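Predicted ATPase of the ABC class (PDB 5D6A) probably binds and hydrolyses ATP as an ABC-class P-loop ATPase, here holding the non-hydrolysable analogue AMP-PNP. Local coordinates at residues A[208-213]-A[231-236]. Residues are numbered along the deposited sequence; the frame is centred on the assembly and turned at random.
Sequences SFVANG and VEFTAP. With ANP (phosphoaminophosphonic acid-adenylate ester), chain C.
The adenine pocket of this ABC-class ATPase is entered by the loop 231-236 with V231 at its start, and the rest of the loop is joined to V210 on strand 206-211 and to N212 and G213 just after it through one aromatic contact and two hydrogen bonds. CG1 of V210 lies over one face of the F233 ring, 3.7 Å from the ring centroid and 21° off the ring normal, a CH-pi contact displaced toward CD2 and CE2. With CG1 of V210 anti to its backbone N (chi1 -178°), this methyl is the one set against the ring, and the two side chains cross at about a right angle. F233 also touches L254 of strand 249-257, L216 and A430 of strand 430-432, which links the loop to both the antiparallel sheet and the mixed sheet of the P-loop domain. Beyond the ring, the backbone of F233 is held as well: G213 N donates to F233 O at 2.9 Å, nearly straight and in the carbonyl plane, while N212 CA adds a CA-H...O contact to the same oxygen. The N212 side chain reaches further along the loop. Its OD1 accepts a bent hydrogen bond from A235 N (2.8 Å, 139° at the hydrogen), the donor lying above the carboxamide plane. At the exposed side, E232, extended beyond CG, brings OE1 to 3.6 Å from G213 CA. Immediately before E232, the backbone of V231 reads the Watson-Crick edge of the adenine, V231 N donating to ANP N1 at 2.9 Å and V231 O accepting from ANP N6 at 2.7 Å; M325 of the second subunit packs on the V231 side chain.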
loop_
_atom_site.group_PDB
_atom_site.type_symbol
_atom_site.label_atom_id
_atom_site.label_comp_id
_atom_site.label_asym_id
_atom_site.label_seq_id
_atom_site.Cartn_x
_atom_site.Cartn_y
_atom_site.Cartn_z
ATOM N N SER A 208 0.952 2.777 28.610
ATOM C CA SER A 208 2.075 2.120 27.946
ATOM C C SER A 208 3.309 2.150 28.848
ATOM O O SER A 208 3.425 3.003 29.729
ATOM C CB SER A 208 2.381 2.796 26.605
ATOM O OG SER A 208 3.374 2.082 25.887
ATOM N N PHE A 209 4.224 1.213 28.616
ATOM C CA PHE A 209 5.448 1.109 29.403
ATOM C C PHE A 209 6.634 0.663 28.548
ATOM O O PHE A 209 6.615 -0.425 27.977
ATOM C CB PHE A 209 5.242 0.126 30.555
ATOM C CG PHE A 209 6.492 -0.171 31.332
ATOM C CD1 PHE A 209 6.924 0.685 32.336
ATOM C CD2 PHE A 209 7.231 -1.316 31.070
ATOM C CE1 PHE A 209 8.075 0.410 33.056
ATOM C CE2 PHE A 209 8.380 -1.598 31.786
ATOM C CZ PHE A 209 8.804 -0.734 32.782
ATOM N N VAL A 210 7.661 1.510 28.478
ATOM C CA VAL A 210 8.871 1.218 27.709
ATOM C C VAL A 210 10.025 0.963 28.672
ATOM O O VAL A 210 10.615 1.900 29.214
ATOM C CB VAL A 210 9.243 2.380 26.766
ATOM C CG1 VAL A 210 10.480 2.033 25.952
ATOM C CG2 VAL A 210 8.083 2.709 25.842
ATOM N N ALA A 211 10.346 -0.309 28.876
ATOM C CA ALA A 211 11.418 -0.702 29.787
ATOM C C ALA A 211 12.782 -0.149 29.368
ATOM O O ALA A 211 13.073 -0.026 28.176
ATOM C CB ALA A 211 11.482 -2.220 29.878
ATOM N N ASN A 212 13.609 0.194 30.352
ATOM C CA ASN A 212 14.963 0.669 30.072
ATOM C C ASN A 212 15.789 -0.483 29.516
ATOM O O ASN A 212 15.718 -1.604 30.018
ATOM C CB ASN A 212 15.635 1.239 31.330
ATOM C CG ASN A 212 15.077 2.591 31.738
ATOM O OD1 ASN A 212 14.381 3.253 30.968
ATOM N ND2 ASN A 212 15.402 3.020 32.950
ATOM N N GLY A 213 16.568 -0.200 28.476
ATOM C CA GLY A 213 17.390 -1.216 27.831
ATOM C C GLY A 213 16.737 -1.749 26.567
ATOM O O GLY A 213 17.267 -2.659 25.924
ATOM N N VAL A 231 21.219 3.111 20.114
ATOM C CA VAL A 231 21.227 3.772 21.412
ATOM C C VAL A 231 20.075 3.203 22.234
ATOM O O VAL A 231 18.909 3.453 21.924
ATOM C CB VAL A 231 21.057 5.301 21.272
ATOM C CG1 VAL A 231 21.083 5.974 22.639
ATOM C CG2 VAL A 231 22.137 5.876 20.367
ATOM N N GLU A 232 20.395 2.422 23.263
ATOM C CA GLU A 232 19.358 1.817 24.102
ATOM C C GLU A 232 18.503 2.880 24.774
ATOM O O GLU A 232 18.977 3.971 25.092
ATOM C CB GLU A 232 19.962 0.883 25.154
ATOM C CG GLU A 232 20.938 1.545 26.116
ATOM C CD GLU A 232 21.453 0.583 27.167
ATOM O OE1 GLU A 232 20.835 -0.490 27.349
ATOM O OE2 GLU A 232 22.472 0.903 27.818
ATOM N N PHE A 233 17.239 2.547 24.995
ATOM C CA PHE A 233 16.299 3.481 25.594
ATOM C C PHE A 233 16.478 3.624 27.103
ATOM O O PHE A 233 16.717 2.644 27.810
ATOM C CB PHE A 233 14.866 3.038 25.295
ATOM C CG PHE A 233 13.823 3.972 25.830
ATOM C CD1 PHE A 233 13.386 5.052 25.074
ATOM C CD2 PHE A 233 13.281 3.776 27.091
ATOM C CE1 PHE A 233 12.424 5.915 25.564
ATOM C CE2 PHE A 233 12.321 4.637 27.589
ATOM C CZ PHE A 233 11.891 5.707 26.825
ATOM N N THR A 234 16.361 4.862 27.575
ATOM C CA THR A 234 16.439 5.174 28.994
ATOM C C THR A 234 15.384 6.226 29.290
ATOM O O THR A 234 15.243 7.196 28.545
ATOM C CB THR A 234 17.817 5.715 29.414
ATOM O OG1 THR A 234 18.823 4.732 29.144
ATOM C CG2 THR A 234 17.827 6.052 30.909
ATOM N N ALA A 235 14.644 6.027 30.373
ATOM C CA ALA A 235 13.592 6.951 30.754
ATOM C C ALA A 235 14.121 8.033 31.684
ATOM O O ALA A 235 15.066 7.799 32.441
ATOM C CB ALA A 235 12.460 6.196 31.430
ATOM N N PRO A 236 13.526 9.233 31.615
ATOM C CA PRO A 236 13.925 10.295 32.527
ATOM C C PRO A 236 13.291 10.025 33.888
ATOM O O PRO A 236 12.092 9.742 33.958
ATOM C CB PRO A 236 13.352 11.557 31.875
ATOM C CG PRO A 236 12.205 11.084 31.047
ATOM C CD PRO A 236 12.506 9.673 30.642
HETATM P PG ANP C . 8.498 11.603 12.704
HETATM O O1G ANP C . 7.684 11.073 13.857
HETATM O O2G ANP C . 7.942 11.228 11.348
HETATM O O3G ANP C . 8.841 13.064 12.864
HETATM P PB ANP C . 11.443 11.437 13.541
HETATM O O1B ANP C . 11.142 11.720 14.982
HETATM O O2B ANP C . 11.861 12.601 12.672
HETATM N N3B ANP C . 10.017 10.728 12.802
HETATM P PA ANP C . 12.447 8.825 13.187
HETATM O O1A ANP C . 12.301 8.020 14.450
HETATM O O2A ANP C . 11.389 8.706 12.119
HETATM O O3A ANP C . 12.654 10.377 13.559
HETATM O "O5'" ANP C . 13.853 8.463 12.506
HETATM C "C5'" ANP C . 15.058 8.510 13.257
HETATM C "C4'" ANP C . 16.109 7.619 12.610
HETATM O "O4'" ANP C . 17.075 7.257 13.600
HETATM C "C3'" ANP C . 15.542 6.318 12.060
HETATM O "O3'" ANP C . 16.224 5.953 10.852
HETATM C "C2'" ANP C . 15.787 5.305 13.156
HETATM O "O2'" ANP C . 16.055 4.003 12.626
HETATM C "C1'" ANP C . 16.980 5.869 13.923
HETATM N N9 ANP C . 16.824 5.703 15.388
HETATM C C8 ANP C . 15.724 5.978 16.123
HETATM N N7 ANP C . 15.948 5.698 17.433
HETATM C C5 ANP C . 17.208 5.242 17.547
HETATM C C6 ANP C . 18.081 4.769 18.645
HETATM N N6 ANP C . 17.631 4.732 19.919
HETATM N N1 ANP C . 19.338 4.378 18.332
HETATM C C2 ANP C . 19.803 4.410 17.065
HETATM N N3 ANP C . 19.054 4.831 16.024
HETATM C C4 ANP C . 17.778 5.250 16.198
#